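Local coordinates for protein fimbrial subunit type 1 (Actinomyces oris, PDB 3UXF) that serves as the major structural subunit of the cell-wall-anchored fimbriae that the bacterium carries on its surface and that are linked to adhesion, at residues 205-210 and 223-228; 230-235 and 312-317; 259-264 and 331-336; 265-270 and 337-342. All coordinates share one frame; numbering follows the deposited sequence.

Followed from the N terminus, the chain closes contact 1 first: strand 201-208 is met again by residues 223-228 after a short link without helix or strand, and this contact packs the two sheets of the middle domain together. The other three open in order, contact 2 at 230-235, contact 3 at 259-264 and contact 4 at 265-270, and close likewise at 312-317, 331-336 and 337-342, so each crosses the other two. Contact 2 sets the loop after strand 224-229 beside strand 312-321. Contacts 3 and 4 lay one long loop over the antiparallel strands 258-264 and 269-275. Arg228 joins contact 1 to contacts 2 and 4, its backbone N bonding to Thr317 O and its NH1 to Thr339 O.

Contact 1 (205-210 and 223-228); sequences ITTSIP and YEVVDR
Tyr223 reaches across to residues 205-210 with its hydroxyl leading, so that OH ends 2.8 Å from Thr207 OG1 and 2.6 Å from Ser208 O. The second is a hydrogen bond given by the tyrosine; the carbonyl oxygen lies at the ring edge, in plane, yet OH stands 50° above the carbonyl plane and so misses the lone-pair directions. The threonine hydroxyl comes forward because OG1 sits between backbone N and carbonyl carbon (chi1 50°). Strand 201-208 belongs to one sheet and strand 224-229 to the other of a beta sandwich; the axes of the short segments approach to 9.2 Å at 144°, and the core between them is filled by side chains. There Ile205 meets Val225 branch to branch, CG2 of the isoleucine 3.7 Å from CG1 of the valine. Farther along, Ile205 CD1 makes a van der Waals contact of 3.4 Å with Asp227 OD2; that oxygen accepts a hydrogen bond from Lys187 NZ, the nitrogen of the isopeptide link to Asn316. At the other end Pro210 CD meets the edge of the tyrosine ring, 3.8 Å from Tyr223 CE1, while Ile209 places CG1 beside the tyrosine OH.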
loop_
_atom_site.group_PDB
_atom_site.type_symbol
_atom_site.label_atom_id
_atom_site.label_comp_id
_atom_site.label_asym_id
_atom_site.label_seq_id
_atom_site.Cartn_x
_atom_site.Cartn_y
_atom_site.Cartn_z
ATOM N N ILE A 205 -7.561 1.703 -1.666
ATOM C CA ILE A 205 -6.925 0.885 -0.639
ATOM C C ILE A 205 -7.504 -0.525 -0.720
ATOM O O ILE A 205 -8.705 -0.707 -0.727
ATOM C CB ILE A 205 -7.203 1.442 0.769
ATOM C CG1 ILE A 205 -6.739 2.891 0.855
ATOM C CG2 ILE A 205 -6.551 0.551 1.830
ATOM C CD1 ILE A 205 -7.406 3.612 1.993
ATOM N N THR A 206 -6.648 -1.545 -0.831
ATOM C CA THR A 206 -7.135 -2.890 -1.025
ATOM C C THR A 206 -6.543 -3.777 0.041
ATOM O O THR A 206 -5.316 -3.845 0.175
ATOM C CB THR A 206 -6.747 -3.411 -2.444
ATOM O OG1 THR A 206 -7.186 -2.464 -3.429
ATOM C CG2 THR A 206 -7.435 -4.733 -2.750
ATOM N N THR A 207 -7.410 -4.423 0.807
ATOM C CA THR A 207 -6.954 -5.155 2.011
ATOM C C THR A 207 -7.481 -6.585 2.036
ATOM O O THR A 207 -8.685 -6.833 1.841
ATOM C CB THR A 207 -7.418 -4.443 3.296
ATOM O OG1 THR A 207 -8.818 -4.162 3.212
ATOM C CG2 THR A 207 -6.693 -3.143 3.459
ATOM N N SER A 208 -6.597 -7.539 2.366
ATOM C CA SER A 208 -7.045 -8.919 2.584
ATOM C C SER A 208 -8.101 -9.004 3.678
ATOM O O SER A 208 -8.169 -8.146 4.588
ATOM C CB SER A 208 -5.846 -9.805 2.960
ATOM O OG SER A 208 -4.998 -9.941 1.853
ATOM N N ILE A 209 -8.903 -10.069 3.623
ATOM C CA ILE A 209 -9.945 -10.329 4.607
ATOM C C ILE A 209 -9.608 -11.676 5.268
ATOM O O ILE A 209 -9.322 -12.637 4.566
ATOM C CB ILE A 209 -11.305 -10.463 3.901
ATOM C CG1 ILE A 209 -11.671 -9.122 3.223
ATOM C CG2 ILE A 209 -12.372 -10.837 4.869
ATOM C CD1 ILE A 209 -12.833 -9.240 2.233
ATOM N N PRO A 210 -9.608 -11.735 6.604
ATOM C CA PRO A 210 -9.325 -13.038 7.245
ATOM C C PRO A 210 -10.331 -14.111 6.846
ATOM O O PRO A 210 -11.498 -13.811 6.701
ATOM C CB PRO A 210 -9.487 -12.738 8.741
ATOM C CG PRO A 210 -9.272 -11.274 8.858
ATOM C CD PRO A 210 -9.757 -10.647 7.586
ATOM N N TYR A 223 -13.264 -4.967 11.752
ATOM C CA TYR A 223 -12.568 -4.770 10.494
ATOM C C TYR A 223 -12.593 -3.293 10.146
ATOM O O TYR A 223 -13.620 -2.756 9.748
ATOM C CB TYR A 223 -13.201 -5.602 9.378
ATOM C CG TYR A 223 -12.314 -5.773 8.167
ATOM C CD1 TYR A 223 -11.502 -6.887 8.026
ATOM C CD2 TYR A 223 -12.289 -4.818 7.163
ATOM C CE1 TYR A 223 -10.693 -7.045 6.922
ATOM C CE2 TYR A 223 -11.485 -4.965 6.058
ATOM C CZ TYR A 223 -10.687 -6.078 5.939
ATOM O OH TYR A 223 -9.887 -6.225 4.832
ATOM N N GLU A 224 -11.449 -2.643 10.315
ATOM C CA GLU A 224 -11.333 -1.225 10.030
ATOM C C GLU A 224 -10.152 -0.945 9.113
ATOM O O GLU A 224 -9.070 -1.498 9.289
ATOM C CB GLU A 224 -11.202 -0.426 11.332
ATOM C CG GLU A 224 -12.443 -0.489 12.209
ATOM C CD GLU A 224 -12.236 0.095 13.593
ATOM O OE1 GLU A 224 -11.200 0.749 13.820
ATOM O OE2 GLU A 224 -13.116 -0.103 14.452
ATOM N N VAL A 225 -10.385 -0.085 8.130
ATOM C CA VAL A 225 -9.345 0.368 7.225
ATOM C C VAL A 225 -9.113 1.830 7.572
ATOM O O VAL A 225 -10.028 2.645 7.483
ATOM C CB VAL A 225 -9.767 0.229 5.758
ATOM C CG1 VAL A 225 -8.701 0.799 4.841
ATOM C CG2 VAL A 225 -10.041 -1.227 5.427
ATOM N N VAL A 226 -7.896 2.149 7.994
ATOM C CA VAL A 226 -7.591 3.497 8.482
ATOM C C VAL A 226 -6.698 4.185 7.499
ATOM O O VAL A 226 -5.708 3.614 7.038
ATOM C CB VAL A 226 -6.894 3.433 9.860
ATOM C CG1 VAL A 226 -6.600 4.871 10.371
ATOM C CG2 VAL A 226 -7.810 2.685 10.862
ATOM N N ASP A 227 -7.034 5.434 7.154
ATOM C CA ASP A 227 -6.185 6.175 6.273
ATOM C C ASP A 227 -5.619 7.383 7.029
ATOM O O ASP A 227 -6.361 8.182 7.629
ATOM C CB ASP A 227 -6.957 6.648 5.047
ATOM C CG ASP A 227 -6.052 7.200 4.019
ATOM O OD1 ASP A 227 -5.395 8.234 4.258
ATOM O OD2 ASP A 227 -5.982 6.577 2.958
ATOM N N ARG A 228 -4.299 7.501 7.003
ATOM C CA ARG A 228 -3.631 8.675 7.552
ATOM C C ARG A 228 -3.581 9.744 6.472
ATOM O O ARG A 228 -2.838 9.623 5.500
ATOM C CB ARG A 228 -2.236 8.342 8.062
ATOM C CG ARG A 228 -1.592 9.559 8.744
ATOM C CD ARG A 228 -0.202 9.211 9.271
ATOM N NE ARG A 228 0.741 9.120 8.166
ATOM C CZ ARG A 228 2.025 8.842 8.325
ATOM N NH1 ARG A 228 2.497 8.604 9.551
ATOM N NH2 ARG A 228 2.834 8.787 7.278
#

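Contact 2 (230-235 and 312-317); sequences DKRIKK and GDLSNT
Asp230 and Leu314 form the close-packed part of this contact: the leucine methyl lies against the flank of the aspartate, Leu314 CD1 3.5 Å from Asp230 CB, with the carboxylate carbon equally near. The leucine is buried, also touching Ile201 and Tyr203 of the facing sheet. Next to this methyl, Asp230 and Arg232 are joined by several hydrogen bonds. Arg232 bends at chi3 (-75°), which turns its guanidinium back side-on to Asp230 in a salt bridge, NE giving a proton to OD1 at 2.8 Å and NH2 one to OD2. The carboxylate lies at the guanidinium edge, but NH2 approaches OD2 from 42° above the carboxylate plane. OD1 takes a second proton from Arg232 N, also at 2.8 Å; NE comes on its syn side and the backbone N on its anti side. The same NH2 reaches across to Asp313 O at 3.2 Å (154° at the hydrogen), and Arg232 NH1 is hydrogen-bonded to Asn309 O.

The looser part is bridged by water. Water 3 joins Arg232 NH1 to Asp313 O, water 2 donates to Asp230 OD2 and accepts from Ser315 N, and water 1 accepts from Asp230 N while donating to Ser315 O and Asn316 OD1, the carbonyl oxygen of the isopeptide bond between Asn316 CG and Lys187 NZ. An Asx turn within a type I beta turn, Asp230 to Ile233, thus sits beside the strand carrying the isopeptide bond characteristic of Gram-positive pilin domains.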
loop_
_atom_site.group_PDB
_atom_site.type_symbol
_atom_site.label_atom_id
_atom_site.label_comp_id
_atom_site.label_asym_id
_atom_site.label_seq_id
_atom_site.Cartn_x
_atom_site.Cartn_y
_atom_site.Cartn_z
ATOM N N ASP A 230 -3.000 13.443 4.809
ATOM C CA ASP A 230 -2.323 14.719 4.851
ATOM C C ASP A 230 -3.367 15.802 5.142
ATOM O O ASP A 230 -4.490 15.774 4.630
ATOM C CB ASP A 230 -1.676 14.927 3.486
ATOM C CG ASP A 230 -0.805 16.168 3.423
ATOM O OD1 ASP A 230 -1.366 17.277 3.322
ATOM O OD2 ASP A 230 0.441 16.040 3.430
ATOM N N LYS A 231 -2.984 16.759 5.980
ATOM C CA LYS A 231 -3.926 17.814 6.325
ATOM C C LYS A 231 -4.358 18.727 5.183
ATOM O O LYS A 231 -5.362 19.441 5.320
ATOM C CB LYS A 231 -3.370 18.661 7.462
ATOM C CG LYS A 231 -3.275 17.902 8.757
ATOM C CD LYS A 231 -3.422 18.856 9.923
ATOM C CE LYS A 231 -3.578 18.054 11.213
ATOM N NZ LYS A 231 -3.786 18.919 12.403
ATOM N N ARG A 232 -3.684 18.685 4.032
ATOM C CA ARG A 232 -4.156 19.429 2.865
ATOM C C ARG A 232 -5.416 18.854 2.183
ATOM O O ARG A 232 -6.047 19.539 1.394
ATOM C CB ARG A 232 -3.036 19.588 1.837
ATOM C CG ARG A 232 -1.904 20.445 2.292
ATOM C CD ARG A 232 -0.690 20.314 1.360
ATOM N NE ARG A 232 -0.008 19.026 1.602
ATOM C CZ ARG A 232 1.202 18.711 1.123
ATOM N NH1 ARG A 232 1.870 19.573 0.362
ATOM N NH2 ARG A 232 1.745 17.496 1.375
ATOM N N ILE A 233 -5.796 17.601 2.505
ATOM C CA ILE A 233 -6.984 16.972 1.946
ATOM C C ILE A 233 -8.215 17.396 2.753
ATOM O O ILE A 233 -8.138 17.512 3.971
ATOM C CB ILE A 233 -6.807 15.437 2.012
ATOM C CG1 ILE A 233 -5.672 15.078 1.046
ATOM C CG2 ILE A 233 -8.099 14.728 1.635
ATOM C CD1 ILE A 233 -5.129 13.619 1.213
ATOM N N LYS A 234 -9.324 17.623 2.064
ATOM C CA LYS A 234 -10.588 17.954 2.728
ATOM C C LYS A 234 -11.172 16.672 3.329
ATOM O O LYS A 234 -11.789 15.863 2.640
ATOM C CB LYS A 234 -11.568 18.597 1.744
ATOM C CG LYS A 234 -11.134 19.952 1.223
ATOM C CD LYS A 234 -12.275 20.557 0.403
ATOM C CE LYS A 234 -11.861 21.902 -0.192
ATOM N NZ LYS A 234 -11.642 22.873 0.897
ATOM N N LYS A 235 -11.000 16.486 4.630
ATOM C CA LYS A 235 -11.451 15.213 5.197
ATOM C C LYS A 235 -12.958 15.051 5.244
ATOM O O LYS A 235 -13.475 13.938 5.318
ATOM C CB LYS A 235 -10.824 14.999 6.565
ATOM C CG LYS A 235 -11.487 15.812 7.673
ATOM C CD LYS A 235 -10.787 15.529 8.971
ATOM C CE LYS A 235 -11.647 15.766 10.210
ATOM N NZ LYS A 235 -11.811 17.228 10.435
ATOM N N GLY A 312 6.224 19.632 -3.706
ATOM C CA GLY A 312 6.901 18.514 -3.061
ATOM C C GLY A 312 6.088 17.236 -3.046
ATOM O O GLY A 312 5.370 16.965 -3.994
ATOM N N ASP A 313 6.231 16.442 -1.972
ATOM C CA ASP A 313 5.577 15.128 -1.869
ATOM C C ASP A 313 4.257 15.242 -1.147
ATOM O O ASP A 313 4.152 15.941 -0.122
ATOM C CB ASP A 313 6.414 14.184 -1.016
ATOM C CG ASP A 313 7.644 13.668 -1.724
ATOM O OD1 ASP A 313 7.683 13.684 -2.953
ATOM O OD2 ASP A 313 8.609 13.240 -1.020
ATOM N N LEU A 314 3.250 14.545 -1.644
ATOM C CA LEU A 314 1.975 14.372 -0.920
ATOM C C LEU A 314 1.922 12.875 -0.690
ATOM O O LEU A 314 1.916 12.095 -1.655
ATOM C CB LEU A 314 0.791 14.824 -1.789
ATOM C CG LEU A 314 -0.607 14.411 -1.282
ATOM C CD1 LEU A 314 -0.917 15.143 0.052
ATOM C CD2 LEU A 314 -1.704 14.591 -2.326
ATOM N N SER A 315 1.979 12.484 0.571
ATOM C CA SER A 315 2.074 11.085 0.934
ATOM C C SER A 315 0.786 10.583 1.536
ATOM O O SER A 315 0.103 11.331 2.269
ATOM C CB SER A 315 3.213 10.898 1.927
ATOM O OG SER A 315 3.341 9.557 2.345
ATOM N N ASN A 316 0.430 9.341 1.228
ATOM C CA ASN A 316 -0.736 8.748 1.833
ATOM C C ASN A 316 -0.417 7.326 2.231
ATOM O O ASN A 316 0.221 6.592 1.472
ATOM C CB ASN A 316 -1.918 8.726 0.868
ATOM C CG ASN A 316 -3.158 8.252 1.546
ATOM O OD1 ASN A 316 -3.610 8.921 2.503
ATOM N N THR A 317 -0.891 6.933 3.406
ATOM C CA THR A 317 -0.696 5.558 3.902
ATOM C C THR A 317 -1.999 5.057 4.504
ATOM O O THR A 317 -2.765 5.879 5.073
ATOM C CB THR A 317 0.395 5.501 5.007
ATOM O OG1 THR A 317 1.626 5.991 4.493
ATOM C CG2 THR A 317 0.629 4.044 5.468
HETATM O O HOH W 1 -2.622 11.630 2.636
HETATM O O HOH W 2 2.222 14.188 2.739
HETATM O O HOH W 3 4.629 18.648 0.133
#

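Contact 3 (259-264 and 331-336); sequences TLITAE and DPNNPG
Ile261 and Pro332 provide the main apolar contact, with Ile261 CG2 3.8 Å and CD1 3.9 Å from Pro332 CB. A second apolar pair is Ala263 CB and Pro335 CD, 3.6 Å apart.

Polar atoms add van der Waals packing. The Ile261 chi1 of -55° places CG2 opposite the backbone N, where it also meets Asn333 OD1 at 3.3 Å. Ala263 CB lies 3.5 Å from Pro332 O, and Pro335 CG 3.4 Å from Glu264 O.

No direct hydrogen bond spans the two segments, and water takes that role. Water 4 donates to Ile261 O and Pro332 O, so both of its protons are used between the two backbones. Water 5 does likewise for Thr262 O and Asn333 OD1, the latter at 2.8 Å.

The remaining bonds are internal to residues 331-336 and fix their shape. An additional tie is Asn334 ND2 to Asp331 OD2, 170° at the hydrogen; the acceptor lies in the amide plane, but the donor stands 52° above the carboxylate plane. Asp331 OD1 accepts from Asn333 N at 3.0 Å, again from above that plane, making an Asx turn, and Asn334 N bonds to Asp331 O, closing a type I beta turn. Pro332 within the turn and Pro335 just after it pack on strand 258-264, the outer partner of strand 269-275 in its sheet.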
loop_
_atom_site.group_PDB
_atom_site.type_symbol
_atom_site.label_atom_id
_atom_site.label_comp_id
_atom_site.label_asym_id
_atom_site.label_seq_id
_atom_site.Cartn_x
_atom_site.Cartn_y
_atom_site.Cartn_z
ATOM N N THR A 259 -19.402 2.384 8.173
ATOM C CA THR A 259 -19.519 3.825 8.381
ATOM C C THR A 259 -18.130 4.463 8.241
ATOM O O THR A 259 -17.117 3.839 8.639
ATOM C CB THR A 259 -20.190 4.168 9.752
ATOM O OG1 THR A 259 -19.212 4.308 10.770
ATOM C CG2 THR A 259 -21.112 3.080 10.216
ATOM N N LEU A 260 -18.096 5.675 7.672
ATOM C CA LEU A 260 -16.866 6.453 7.543
ATOM C C LEU A 260 -16.765 7.343 8.770
ATOM O O LEU A 260 -17.716 8.068 9.076
ATOM C CB LEU A 260 -16.873 7.354 6.304
ATOM C CG LEU A 260 -15.723 8.379 6.220
ATOM C CD1 LEU A 260 -14.325 7.772 6.081
ATOM C CD2 LEU A 260 -15.944 9.325 5.022
ATOM N N ILE A 261 -15.647 7.249 9.486
ATOM C CA ILE A 261 -15.404 8.104 10.655
ATOM C C ILE A 261 -14.152 8.931 10.423
ATOM O O ILE A 261 -13.077 8.352 10.293
ATOM C CB ILE A 261 -15.223 7.248 11.904
ATOM C CG1 ILE A 261 -16.435 6.329 12.054
ATOM C CG2 ILE A 261 -15.008 8.120 13.161
ATOM C CD1 ILE A 261 -16.153 5.144 12.941
ATOM N N THR A 262 -14.258 10.262 10.349
ATOM C CA THR A 262 -13.048 11.069 10.210
ATOM C C THR A 262 -12.762 11.817 11.496
ATOM O O THR A 262 -13.662 12.026 12.327
ATOM C CB THR A 262 -13.096 12.104 9.062
ATOM O OG1 THR A 262 -14.228 12.982 9.228
ATOM C CG2 THR A 262 -13.224 11.409 7.719
ATOM N N ALA A 263 -11.511 12.223 11.664
ATOM C CA ALA A 263 -11.110 12.896 12.907
ATOM C C ALA A 263 -9.896 13.774 12.636
ATOM O O ALA A 263 -9.028 13.430 11.828
ATOM C CB ALA A 263 -10.809 11.882 14.014
ATOM N N GLU A 264 -9.817 14.897 13.350
ATOM C CA GLU A 264 -8.630 15.717 13.315
ATOM C C GLU A 264 -7.486 15.048 14.072
ATOM O O GLU A 264 -7.670 14.462 15.132
ATOM C CB GLU A 264 -8.948 17.063 13.959
ATOM C CG GLU A 264 -9.543 18.086 13.036
ATOM C CD GLU A 264 -8.623 19.281 12.916
ATOM O OE1 GLU A 264 -8.516 20.033 13.916
ATOM O OE2 GLU A 264 -7.980 19.440 11.847
ATOM N N ASP A 331 -8.734 4.226 18.215
ATOM C CA ASP A 331 -10.116 4.636 18.380
ATOM C C ASP A 331 -10.409 5.661 17.282
ATOM O O ASP A 331 -9.857 6.754 17.288
ATOM C CB ASP A 331 -10.285 5.308 19.736
ATOM C CG ASP A 331 -11.673 5.849 19.942
ATOM O OD1 ASP A 331 -12.495 5.895 18.991
ATOM O OD2 ASP A 331 -11.957 6.243 21.097
ATOM N N PRO A 332 -11.244 5.297 16.299
ATOM C CA PRO A 332 -11.398 6.159 15.120
ATOM C C PRO A 332 -11.853 7.566 15.448
ATOM O O PRO A 332 -11.631 8.495 14.677
ATOM C CB PRO A 332 -12.500 5.471 14.298
ATOM C CG PRO A 332 -12.580 4.073 14.824
ATOM C CD PRO A 332 -11.942 4.000 16.180
ATOM N N ASN A 333 -12.536 7.703 16.581
ATOM C CA ASN A 333 -13.066 8.978 16.997
ATOM C C ASN A 333 -12.095 9.748 17.862
ATOM O O ASN A 333 -12.301 10.927 18.096
ATOM C CB ASN A 333 -14.376 8.761 17.773
ATOM C CG ASN A 333 -15.534 8.533 16.857
ATOM O OD1 ASN A 333 -15.887 9.410 16.070
ATOM N ND2 ASN A 333 -16.115 7.338 16.910
ATOM N N ASN A 334 -11.049 9.089 18.341
ATOM C CA ASN A 334 -10.055 9.739 19.202
ATOM C C ASN A 334 -8.630 9.366 18.863
ATOM O O ASN A 334 -7.999 8.592 19.588
ATOM C CB ASN A 334 -10.321 9.412 20.680
ATOM C CG ASN A 334 -11.635 9.944 21.147
ATOM O OD1 ASN A 334 -11.851 11.168 21.160
ATOM N ND2 ASN A 334 -12.550 9.045 21.504
ATOM N N PRO A 335 -8.103 9.924 17.757
ATOM C CA PRO A 335 -6.721 9.593 17.420
ATOM C C PRO A 335 -5.786 10.265 18.380
ATOM O O PRO A 335 -4.668 9.824 18.468
ATOM C CB PRO A 335 -6.531 10.164 16.007
ATOM C CG PRO A 335 -7.631 11.084 15.793
ATOM C CD PRO A 335 -8.751 10.778 16.752
ATOM N N GLY A 336 -6.238 11.316 19.056
ATOM C CA GLY A 336 -5.376 12.021 19.983
ATOM C C GLY A 336 -4.119 12.460 19.259
ATOM O O GLY A 336 -4.199 13.032 18.169
HETATM O O HOH W 4 -10.858 7.848 11.967
HETATM O O HOH W 5 -14.565 11.689 15.016
#

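Contact 4 (265-270 and 337-342); sequences GKDHNW and TTTDIP
Trp270 presents the benzene side of its indole to residues 338-342. With chi1 at -62° and chi2 at 95°, CG lies opposite the carbonyl carbon and the CZ2-CH2-CZ3 rim is brought to the loop. Thr338 O comes to the ring edge, near its plane, 3.5 Å from Trp270 CZ2. Thr338 CG2 lies 4.0 Å from the same Trp270 CZ2, while OG1 turns to Pro335 O in a hydrogen bond. At the far corner Trp270 CZ3 is met obliquely by Pro342 CD at 3.8 Å and, at the edge, by Ile341 CD1. The isoleucine side chain starts out away from the tryptophan, and only CD1 returns within touch. Trp330, Val226, Arg228 and Pro335 also touch the tryptophan.

Thr338 O also takes protons from two waters. Water 6 lies 2.6 Å from it and accepts from Lys266 N and Trp270 NE1; water 7 accepts from Asp267 N and sits in the plane of the His268 ring at its edge, 3.0 Å from ND1. On the exposed side the extended Lys266 chain passes over Thr337 at a slant, CD 3.9 Å from Thr337 CB, then bends at chi4 (-72°) toward Asp267, where NZ makes a weak salt bridge to OD2. Thr339 CG2 lies beside this carboxylate.

Gly265 N bonds to Asn269 OD1 within its carbonyl plane, across the link of a beta-hairpin between strands 258-264 and 269-275, beside which residues 337-342 pass, touching it through the Lys266-Thr337 and Asp267-Thr339 pairs.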
loop_
_atom_site.group_PDB
_atom_site.type_symbol
_atom_site.label_atom_id
_atom_site.label_comp_id
_atom_site.label_asym_id
_atom_site.label_seq_id
_atom_site.Cartn_x
_atom_site.Cartn_y
_atom_site.Cartn_z
ATOM N N GLY A 265 -6.281 15.170 13.545
ATOM C CA GLY A 265 -5.131 14.632 14.200
ATOM C C GLY A 265 -4.096 15.711 14.467
ATOM O O GLY A 265 -4.316 16.921 14.207
ATOM N N LYS A 266 -2.960 15.255 14.956
ATOM C CA LYS A 266 -1.889 16.157 15.373
ATOM C C LYS A 266 -1.153 16.707 14.170
ATOM O O LYS A 266 -1.144 17.917 13.955
ATOM C CB LYS A 266 -0.937 15.424 16.321
ATOM C CG LYS A 266 0.284 16.207 16.800
ATOM C CD LYS A 266 1.194 15.249 17.607
ATOM C CE LYS A 266 2.414 15.927 18.209
ATOM N NZ LYS A 266 3.431 16.291 17.188
ATOM N N ASP A 267 -0.555 15.808 13.386
ATOM C CA ASP A 267 0.212 16.191 12.207
ATOM C C ASP A 267 -0.480 15.740 10.930
ATOM O O ASP A 267 -0.026 16.056 9.823
ATOM C CB ASP A 267 1.589 15.569 12.246
ATOM C CG ASP A 267 2.465 16.157 13.359
ATOM O OD1 ASP A 267 2.245 17.322 13.724
ATOM O OD2 ASP A 267 3.355 15.438 13.840
ATOM N N HIS A 268 -1.565 15.005 11.112
ATOM C CA HIS A 268 -2.352 14.465 9.998
ATOM C C HIS A 268 -3.786 14.477 10.452
ATOM O O HIS A 268 -4.072 14.672 11.639
ATOM C CB HIS A 268 -1.987 12.997 9.788
ATOM C CG HIS A 268 -0.530 12.782 9.568
ATOM N ND1 HIS A 268 0.352 12.533 10.597
ATOM C CD2 HIS A 268 0.196 12.750 8.426
ATOM C CE1 HIS A 268 1.563 12.359 10.095
ATOM N NE2 HIS A 268 1.492 12.487 8.785
ATOM N N ASN A 269 -4.698 14.222 9.526
ATOM C CA ASN A 269 -6.043 13.837 9.916
ATOM C C ASN A 269 -6.248 12.376 9.599
ATOM O O ASN A 269 -5.302 11.691 9.184
ATOM C CB ASN A 269 -7.086 14.685 9.206
ATOM C CG ASN A 269 -6.934 16.144 9.547
ATOM O OD1 ASN A 269 -6.679 16.478 10.696
ATOM N ND2 ASN A 269 -7.064 17.019 8.546
ATOM N N TRP A 270 -7.449 11.892 9.903
ATOM C CA TRP A 270 -7.661 10.448 9.948
ATOM C C TRP A 270 -9.031 10.077 9.411
ATOM O O TRP A 270 -10.024 10.775 9.640
ATOM C CB TRP A 270 -7.545 9.939 11.390
ATOM C CG TRP A 270 -6.226 10.168 11.965
ATOM C CD1 TRP A 270 -5.838 11.243 12.744
ATOM C CD2 TRP A 270 -5.080 9.327 11.841
ATOM N NE1 TRP A 270 -4.528 11.101 13.097
ATOM C CE2 TRP A 270 -4.029 9.939 12.563
ATOM C CE3 TRP A 270 -4.828 8.106 11.195
ATOM C CZ2 TRP A 270 -2.751 9.384 12.662
ATOM C CZ3 TRP A 270 -3.541 7.551 11.313
ATOM C CH2 TRP A 270 -2.524 8.197 12.034
ATOM N N THR A 337 -2.959 12.207 19.857
ATOM C CA THR A 337 -1.716 12.673 19.268
ATOM C C THR A 337 -1.008 11.604 18.427
ATOM O O THR A 337 0.165 11.758 18.112
ATOM C CB THR A 337 -0.746 13.226 20.357
ATOM O OG1 THR A 337 -0.353 12.168 21.231
ATOM C CG2 THR A 337 -1.429 14.313 21.186
ATOM N N THR A 338 -1.728 10.544 18.036
ATOM C CA THR A 338 -1.158 9.485 17.185
ATOM C C THR A 338 -0.540 10.048 15.899
ATOM O O THR A 338 -1.089 10.974 15.295
ATOM C CB THR A 338 -2.260 8.480 16.764
ATOM O OG1 THR A 338 -2.915 7.965 17.937
ATOM C CG2 THR A 338 -1.680 7.313 15.947
ATOM N N THR A 339 0.589 9.487 15.492
ATOM C CA THR A 339 1.214 9.871 14.219
ATOM C C THR A 339 1.480 8.655 13.344
ATOM O O THR A 339 1.546 8.772 12.133
ATOM C CB THR A 339 2.557 10.582 14.416
ATOM O OG1 THR A 339 3.383 9.778 15.278
ATOM C CG2 THR A 339 2.347 11.964 15.025
ATOM N N ASP A 340 1.689 7.495 13.947
ATOM C CA ASP A 340 1.963 6.307 13.149
ATOM C C ASP A 340 0.657 5.631 12.678
ATOM O O ASP A 340 -0.324 5.618 13.404
ATOM C CB ASP A 340 2.802 5.309 13.943
ATOM C CG ASP A 340 3.577 4.361 13.043
ATOM O OD1 ASP A 340 3.248 4.281 11.833
ATOM O OD2 ASP A 340 4.525 3.704 13.538
ATOM N N ILE A 341 0.640 5.088 11.464
ATOM C CA ILE A 341 -0.557 4.364 10.997
ATOM C C ILE A 341 -0.824 3.162 11.907
ATOM O O ILE A 341 0.109 2.428 12.240
ATOM C CB ILE A 341 -0.417 3.881 9.523
ATOM C CG1 ILE A 341 -1.754 3.351 8.970
ATOM C CG2 ILE A 341 0.641 2.835 9.392
ATOM C CD1 ILE A 341 -2.697 4.500 8.489
ATOM N N PRO A 342 -2.098 2.954 12.286
ATOM C CA PRO A 342 -2.406 1.766 13.098
ATOM C C PRO A 342 -2.507 0.531 12.253
ATOM O O PRO A 342 -2.725 0.579 11.049
ATOM C CB PRO A 342 -3.766 2.085 13.707
ATOM C CG PRO A 342 -4.346 3.187 12.910
ATOM C CD PRO A 342 -3.241 3.880 12.185
HETATM O O HOH W 6 -3.212 12.458 15.549
HETATM O O HOH W 7 -0.754 12.960 13.324
#